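Local coordinates for protein GCN5-related N-acetyltransferase (Kribbella flavida, PDB 4H89) that probably transfers an acyl group from a coenzyme A thioester to an acceptor that is not known, as a member of the GNAT acetyltransferase family, at residues A[10-13]-A[17-20]; A[34-39]-A[92-97]; A[129-134]-A[154-159]. All coordinates share one frame; numbering follows the deposited sequence. Where two conformers were deposited one is given.

Interaction 1 (A[10-13]-A[17-20]); sequences QVRD and ADWP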
# COMPACT_ATOMS: atom_id res chain seq x y z
N GLN A 10 -17.98 -7.53 -23.17
CA GLN A 10 -18.22 -6.17 -22.67
C GLN A 10 -17.64 -5.99 -21.30
O GLN A 10 -17.69 -6.87 -20.47
CB GLN A 10 -19.73 -5.93 -22.61
CG GLN A 10 -20.16 -4.68 -21.93
CD GLN A 10 -21.62 -4.41 -22.05
OE1 GLN A 10 -22.44 -4.93 -21.30
NE2 GLN A 10 -21.94 -3.51 -22.94
N VAL A 11 -17.05 -4.83 -21.05
CA VAL A 11 -16.72 -4.37 -19.71
C VAL A 11 -17.79 -3.31 -19.31
O VAL A 11 -18.00 -2.33 -20.03
CB VAL A 11 -15.30 -3.76 -19.65
CG1 VAL A 11 -15.03 -3.30 -18.22
CG2 VAL A 11 -14.27 -4.76 -20.10
N ARG A 12 -18.40 -3.55 -18.16
CA ARG A 12 -19.45 -2.67 -17.68
C ARG A 12 -19.32 -2.58 -16.16
O ARG A 12 -18.63 -3.37 -15.51
CB ARG A 12 -20.84 -3.20 -18.02
CG ARG A 12 -21.17 -4.57 -17.43
CD ARG A 12 -22.66 -4.89 -17.50
NE ARG A 12 -22.99 -6.24 -17.06
CZ ARG A 12 -23.03 -6.69 -15.78
NH1 ARG A 12 -22.78 -5.93 -14.74
NH2 ARG A 12 -23.36 -7.96 -15.50
N ASP A 13 -19.99 -1.57 -15.58
CA ASP A 13 -20.02 -1.45 -14.15
C ASP A 13 -20.58 -2.75 -13.54
O ASP A 13 -21.53 -3.35 -14.03
CB ASP A 13 -20.92 -0.30 -13.67
CG ASP A 13 -20.39 1.06 -13.98
OD1 ASP A 13 -19.37 1.24 -14.65
OD2 ASP A 13 -21.10 2.00 -13.53
N ALA A 17 -25.55 -7.95 -7.82
CA ALA A 17 -25.81 -9.32 -8.17
C ALA A 17 -24.66 -10.05 -8.84
O ALA A 17 -24.72 -11.29 -8.91
CB ALA A 17 -27.06 -9.39 -9.04
N ASP A 18 -23.63 -9.34 -9.35
CA ASP A 18 -22.46 -10.02 -9.93
C ASP A 18 -21.51 -10.59 -8.88
O ASP A 18 -20.66 -11.40 -9.21
CB ASP A 18 -21.69 -9.00 -10.79
CG ASP A 18 -22.46 -8.52 -11.98
OD1 ASP A 18 -23.20 -9.29 -12.59
OD2 ASP A 18 -22.23 -7.34 -12.36
N TRP A 19 -21.62 -10.15 -7.62
CA TRP A 19 -20.62 -10.54 -6.61
C TRP A 19 -20.47 -12.07 -6.45
O TRP A 19 -19.34 -12.56 -6.37
CB TRP A 19 -20.83 -9.83 -5.26
CG TRP A 19 -19.97 -10.37 -4.19
CD1 TRP A 19 -20.37 -11.13 -3.12
CD2 TRP A 19 -18.52 -10.36 -4.14
NE1 TRP A 19 -19.29 -11.53 -2.41
CE2 TRP A 19 -18.14 -11.05 -3.00
CE3 TRP A 19 -17.54 -9.78 -4.93
CZ2 TRP A 19 -16.83 -11.22 -2.65
CZ3 TRP A 19 -16.21 -9.94 -4.59
CH2 TRP A 19 -15.87 -10.67 -3.44
N PRO A 20 -21.57 -12.84 -6.41
CA PRO A 20 -21.39 -14.28 -6.31
C PRO A 20 -20.59 -14.93 -7.38
O PRO A 20 -19.96 -15.93 -7.13
CB PRO A 20 -22.84 -14.81 -6.25
CG PRO A 20 -23.61 -13.68 -5.68
CD PRO A 20 -22.99 -12.47 -6.31
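Three N-H groups converge on Asp18 OD2: Arg12 NH1 reaches it at 2.8 Å, Arg12 NH2 adds a weak bond at 3.4 Å, and the backbone N of Glu15, in the short link between the segments, donates to it as well. The other carboxylate oxygen is held by the same guanidinium, with Arg12 NH2 lying 3.2 Å from Asp18 OD1 in a nearly straight bond (N-H...O angle 168°). The salt bridge is therefore bidentate and end-on, NH1 to one oxygen and NH2 to the other, both oxygens being met on their syn side. It is not flat, because guanidinium and carboxylate planes stand 33° apart and NH1 finds OD2 somewhat out of the guanidinium plane.

Arg12 lies on strand 10-13, which forms one edge of the GNAT sheet, and Asp18 sits in the 3-10 turn that leads into helix 19-32. The ion pair thus ties the first strand to the start of the first helix across a very short connection. Arg12 CG stands between the backbone N and the carbonyl carbon (chi1 60°), and from there a chain extended from CG to NE brings the guanidinium to Asp18, which arrives from the opposite direction. Arg12 NH1 also bonds the backbone O of the next residue, Asp13, at 3.0 Å; with two partners on NH1 and two oxygens facing NH2, rotation of the group is well restrained. The side chain of Arg12 touches Val64 and Val66 of strand 61-66, and Asp18 also touches Val64. Asp13 turns its own carboxylate elsewhere, forming a salt bridge with Arg61.

Interaction 2 (A[34-39]-A[92-97]); sequences ETYAYD and ASFMVA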
# COMPACT_ATOMS: atom_id res chain seq x y z
N GLU A 34 -0.00 -17.20 -6.38
CA GLU A 34 0.99 -16.88 -7.38
C GLU A 34 1.01 -15.42 -7.83
O GLU A 34 1.96 -15.01 -8.46
CB GLU A 34 0.80 -17.81 -8.60
CG GLU A 34 1.10 -19.26 -8.24
CD GLU A 34 0.79 -20.27 -9.32
OE1 GLU A 34 -0.18 -20.10 -10.08
OE2 GLU A 34 1.55 -21.26 -9.40
N THR A 35 -0.02 -14.61 -7.49
CA THR A 35 -0.20 -13.29 -8.10
C THR A 35 -0.48 -12.09 -7.20
O THR A 35 -0.20 -10.97 -7.59
CB THR A 35 -1.27 -13.33 -9.17
OG1 THR A 35 -2.50 -13.63 -8.56
CG2 THR A 35 -0.94 -14.39 -10.24
N TYR A 36 -1.06 -12.30 -6.04
CA TYR A 36 -1.48 -11.19 -5.16
C TYR A 36 -1.34 -11.73 -3.71
O TYR A 36 -1.55 -12.91 -3.47
CB TYR A 36 -2.95 -10.76 -5.42
CG TYR A 36 -3.30 -9.83 -6.64
CD1 TYR A 36 -2.91 -8.50 -6.68
CD2 TYR A 36 -4.09 -10.29 -7.71
CE1 TYR A 36 -3.25 -7.66 -7.77
CE2 TYR A 36 -4.45 -9.47 -8.78
CZ TYR A 36 -4.02 -8.14 -8.83
OH TYR A 36 -4.37 -7.29 -9.93
N ALA A 37 -0.92 -10.89 -2.78
CA ALA A 37 -0.86 -11.21 -1.35
C ALA A 37 -2.13 -10.75 -0.63
O ALA A 37 -2.35 -9.56 -0.44
CB ALA A 37 0.37 -10.57 -0.72
N TYR A 38 -2.94 -11.71 -0.19
CA TYR A 38 -4.14 -11.45 0.61
C TYR A 38 -4.11 -12.26 1.88
O TYR A 38 -3.42 -13.29 1.96
CB TYR A 38 -5.37 -11.89 -0.16
CG TYR A 38 -5.77 -11.00 -1.30
CD1 TYR A 38 -6.30 -9.75 -1.05
CD2 TYR A 38 -5.67 -11.44 -2.62
CE1 TYR A 38 -6.71 -8.93 -2.11
CE2 TYR A 38 -6.07 -10.64 -3.68
CZ TYR A 38 -6.58 -9.38 -3.41
OH TYR A 38 -6.98 -8.58 -4.46
N ASP A 39 -4.83 -11.78 2.89
CA ASP A 39 -5.14 -12.62 4.05
C ASP A 39 -5.90 -13.81 3.54
O ASP A 39 -6.86 -13.64 2.83
CB ASP A 39 -5.98 -11.82 5.04
CG ASP A 39 -6.39 -12.60 6.35
OD1 ASP A 39 -6.50 -13.84 6.42
OD2 ASP A 39 -6.66 -11.87 7.34
N ALA A 92 -5.46 -0.03 -9.39
CA ALA A 92 -6.47 -0.99 -9.73
C ALA A 92 -5.96 -2.38 -9.46
O ALA A 92 -4.75 -2.62 -9.36
CB ALA A 92 -6.85 -0.86 -11.21
N SER A 93 -6.91 -3.29 -9.35
CA SER A 93 -6.68 -4.73 -9.27
C SER A 93 -7.59 -5.45 -10.26
O SER A 93 -8.65 -4.97 -10.58
CB SER A 93 -7.01 -5.23 -7.85
OG SER A 93 -6.21 -4.59 -6.88
N PHE A 94 -7.11 -6.62 -10.72
CA PHE A 94 -7.78 -7.40 -11.75
C PHE A 94 -7.87 -8.85 -11.37
O PHE A 94 -6.91 -9.41 -10.82
CB PHE A 94 -7.00 -7.29 -13.09
CG PHE A 94 -6.84 -5.88 -13.54
CD1 PHE A 94 -7.81 -5.26 -14.29
CD2 PHE A 94 -5.75 -5.12 -13.14
CE1 PHE A 94 -7.71 -3.92 -14.63
CE2 PHE A 94 -5.65 -3.78 -13.48
CZ PHE A 94 -6.60 -3.18 -14.26
N MSE A 95 -9.01 -9.45 -11.70
CA MSE A 95 -9.18 -10.91 -11.56
C MSE A 95 -9.86 -11.41 -12.78
O MSE A 95 -10.89 -10.93 -13.17
CB MSE A 95 -10.05 -11.24 -10.36
CG MSE A 95 -9.40 -10.63 -9.14
SE MSE A 95 -10.29 -11.37 -7.59
CE MSE A 95 -8.69 -11.66 -6.51
N VAL A 96 -9.26 -12.40 -13.38
CA VAL A 96 -9.82 -13.08 -14.56
C VAL A 96 -10.03 -14.56 -14.23
O VAL A 96 -9.14 -15.22 -13.73
CB VAL A 96 -8.88 -12.93 -15.76
CG1 VAL A 96 -9.41 -13.70 -16.96
CG2 VAL A 96 -8.68 -11.46 -16.13
N ALA A 97 -11.21 -15.06 -14.54
CA ALA A 97 -11.51 -16.49 -14.36
C ALA A 97 -10.50 -17.36 -15.05
O ALA A 97 -10.12 -17.08 -16.16
CB ALA A 97 -12.91 -16.79 -14.89
O HOH W 1 -3.05 -4.39 -10.86
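A tyrosine hydroxyl docked on strand backbone, with a second tyrosine resting on a selenomethionine methyl, joins the loop 34-39 to strand 89-96 close to the centre of the molecule. In the GNAT fold this strand leads toward the helix 105-119 and runs parallel to strand 124-131; in GNAT relatives acetyl-CoA enters where these two parallel strands splay apart, so the contact probably lies near that cleft. The loop connects helices 19-32 and 44-51 and sends Tyr36 and Tyr38 to the strand.

Tyr36 carries the polar half. In the conformer described, one of two deposited, its hydroxyl takes the backbone N-H of Phe94, with Phe94 N 2.9 Å from Tyr36 OH and an N-H...O angle of 163°. The carbonyl of the same residue lies at the edge of the tyrosine ring, near its plane, and Phe94 O comes within 3.2 Å of Tyr36 CE2. CB of Tyr36 points toward the strand, and with CG anti to the carbonyl carbon (chi1 -80°) the hydroxyl ends beside Phe94 N. Water 1 extends the contact along strand 89-96: it donates to Ala92 O at 2.9 Å and makes a weak bond to Tyr36 OH. The hydroxyl also packs on Ser93, whose CB is 3.9 Å from Tyr36 OH, while Ser93 OG is engaged by Tyr79 OH on strand 72-80.

Tyr38 supplies the apolar half; Phe26 of helix 19-32 meets its ring edge-to-face. Met95 comes from the opposite direction, leaning on Phe26 and Ile29 of that helix. Its chain bends at the last torsion (chi3 138°), bringing the terminal methyl CE of Met95 to 4.0 Å from Tyr38 CE2 and 4.1 Å from Tyr38 OH.

Interaction 3 (A[129-134]-A[154-159]); sequences AVVETN and EAFHHP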
# COMPACT_ATOMS: atom_id res chain seq x y z
N ALA A 129 2.39 -3.61 -6.43
CA ALA A 129 3.01 -4.90 -6.25
C ALA A 129 2.58 -5.86 -7.32
O ALA A 129 1.46 -6.37 -7.33
CB ALA A 129 2.64 -5.46 -4.89
N VAL A 130 3.43 -6.07 -8.29
CA VAL A 130 3.21 -7.00 -9.36
C VAL A 130 4.28 -8.09 -9.25
O VAL A 130 5.46 -7.81 -9.23
CB VAL A 130 3.27 -6.35 -10.76
CG1 VAL A 130 2.93 -7.41 -11.79
CG2 VAL A 130 2.32 -5.14 -10.82
N VAL A 131 3.85 -9.34 -9.03
CA VAL A 131 4.78 -10.42 -8.79
C VAL A 131 5.62 -10.61 -10.06
O VAL A 131 5.08 -10.76 -11.15
CB VAL A 131 4.04 -11.74 -8.41
CG1 VAL A 131 5.03 -12.88 -8.23
CG2 VAL A 131 3.20 -11.55 -7.15
N GLU A 132 6.95 -10.65 -9.91
CA GLU A 132 7.81 -10.64 -11.10
C GLU A 132 7.73 -11.90 -11.96
O GLU A 132 8.04 -11.88 -13.12
CB GLU A 132 9.26 -10.31 -10.78
CG GLU A 132 9.96 -11.42 -10.09
CD GLU A 132 11.47 -11.23 -9.99
OE1 GLU A 132 12.09 -10.88 -11.02
OE2 GLU A 132 12.03 -11.54 -8.94
N THR A 133 7.27 -12.97 -11.35
CA THR A 133 7.02 -14.22 -12.05
C THR A 133 5.69 -14.28 -12.77
O THR A 133 5.42 -15.22 -13.52
CB THR A 133 7.10 -15.41 -11.08
OG1 THR A 133 6.25 -15.17 -9.97
CG2 THR A 133 8.51 -15.52 -10.53
N ASN A 134 4.84 -13.29 -12.57
CA ASN A 134 3.53 -13.23 -13.22
C ASN A 134 3.75 -12.54 -14.56
O ASN A 134 3.28 -11.42 -14.79
CB ASN A 134 2.58 -12.49 -12.31
CG ASN A 134 1.15 -12.45 -12.81
OD1 ASN A 134 0.77 -13.13 -13.77
ND2 ASN A 134 0.34 -11.64 -12.13
N GLU A 154 12.80 -10.26 -3.40
CA GLU A 154 12.42 -11.31 -2.45
C GLU A 154 11.25 -10.91 -1.56
O GLU A 154 11.13 -11.37 -0.43
CB GLU A 154 13.65 -11.75 -1.63
CG GLU A 154 14.68 -12.49 -2.46
CD GLU A 154 15.73 -13.17 -1.63
OE1 GLU A 154 16.24 -14.19 -2.09
OE2 GLU A 154 16.14 -12.66 -0.62
N ALA A 155 10.32 -10.17 -2.12
CA ALA A 155 9.21 -9.64 -1.33
C ALA A 155 7.95 -10.50 -1.34
O ALA A 155 6.96 -10.19 -0.70
CB ALA A 155 8.87 -8.22 -1.75
N PHE A 156 7.98 -11.61 -2.09
CA PHE A 156 6.79 -12.45 -2.23
C PHE A 156 7.24 -13.89 -2.27
O PHE A 156 8.12 -14.23 -3.05
CB PHE A 156 6.08 -12.09 -3.56
CG PHE A 156 4.76 -12.81 -3.79
CD1 PHE A 156 4.74 -14.06 -4.40
CD2 PHE A 156 3.56 -12.25 -3.41
CE1 PHE A 156 3.53 -14.68 -4.62
CE2 PHE A 156 2.36 -12.87 -3.65
CZ PHE A 156 2.35 -14.08 -4.25
N HIS A 157 6.68 -14.76 -1.42
CA HIS A 157 7.01 -16.20 -1.44
C HIS A 157 6.10 -16.93 -2.42
O HIS A 157 4.90 -17.04 -2.22
CB HIS A 157 6.90 -16.83 -0.05
CG HIS A 157 7.44 -18.22 -0.06
ND1 HIS A 157 6.66 -19.33 -0.24
CD2 HIS A 157 8.71 -18.66 -0.03
CE1 HIS A 157 7.43 -20.40 -0.33
NE2 HIS A 157 8.68 -20.03 -0.18
N HIS A 158 6.67 -17.37 -3.53
CA HIS A 158 5.96 -18.06 -4.57
C HIS A 158 6.05 -19.56 -4.29
O HIS A 158 7.13 -20.04 -3.93
CB HIS A 158 6.61 -17.69 -5.91
CG HIS A 158 5.88 -18.20 -7.11
ND1 HIS A 158 5.91 -19.52 -7.50
CD2 HIS A 158 5.09 -17.56 -8.00
CE1 HIS A 158 5.15 -19.67 -8.58
NE2 HIS A 158 4.64 -18.49 -8.91
N PRO A 159 4.97 -20.29 -4.50
CA PRO A 159 4.99 -21.72 -4.15
C PRO A 159 5.96 -22.62 -4.94
O PRO A 159 6.31 -23.72 -4.47
CB PRO A 159 3.54 -22.16 -4.36
CG PRO A 159 2.74 -20.97 -4.64
CD PRO A 159 3.64 -19.85 -4.97
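Val131 and Phe156 make the main apolar contact between 129-134 and 154-159, a CH-pi interaction centred on the ring. The methyl CG2 of Val131 stands 3.7 Å from the centroid of the Phe156 ring and only 5° off its normal, touching all six ring carbons at similar range. The second branch, Val131 CG1, lies on the same side of the ring plane but displaced past the rim, 4.0 Å from Phe156 CD1. With Phe156 CG anti to the backbone N (chi1 -176°) the ring presents its face to Val131 CG2, and the two side chains cross at about a right angle. An alanine in place of Phe156 would probably leave the Val131 methyl without the aromatic face it rests on and open a gap between the two segments. Pro85 of the second subunit packs on Phe156 as well, and NE2 of His88 of the second subunit is bonded to the backbone O of Glu154.

The second contact is polar against aromatic. Thr133 OG1 lies 3.3 Å from His158 CD2, obliquely to the ring, and no hydrogen bond is formed between them. The imidazole is probably held in orientation by its far edge: His158 ND1 accepts from the backbone N of Thr160 and of His161. The His161 ring stacks on it, and Pro159 CD covers part of one face.

Backbone bonds shape both segments. Asn134 N bonds to Val131 O at 2.9 Å, closing a type I turn that delivers Asn134 to the N-cap of helix 135-143; in the partner segment, Ala155 and Phe156 form a classic beta bulge opposite Val164. Strand 164-172 lies between strands 124-131 and 147-155 in the sheet, and its Leu166 packs against both Val131 and Phe156.

Overall arrangement
All three contacts reach one mixed sheet, but at different places. Interaction 1 sits at its edge, partly buried and decided by charge; interaction 3, the most buried, lies on the opposite side of the chain's centre, about 28 Å away between centres, and relies on aromatic and methyl packing. Interaction 2 is the most central, mixing a backbone-to-hydroxyl bond with apolar contact. Helix 19-32 links interactions 1 and 2, being entered from 17-20 and left toward 34-39. Interactions 2 and 3 touch directly, Thr35 O meeting Val131 CG2 at 3.5 Å, and their strands 89-96 and 124-131 are neighbours. Both also meet the second subunit, whereas interaction 1 does not.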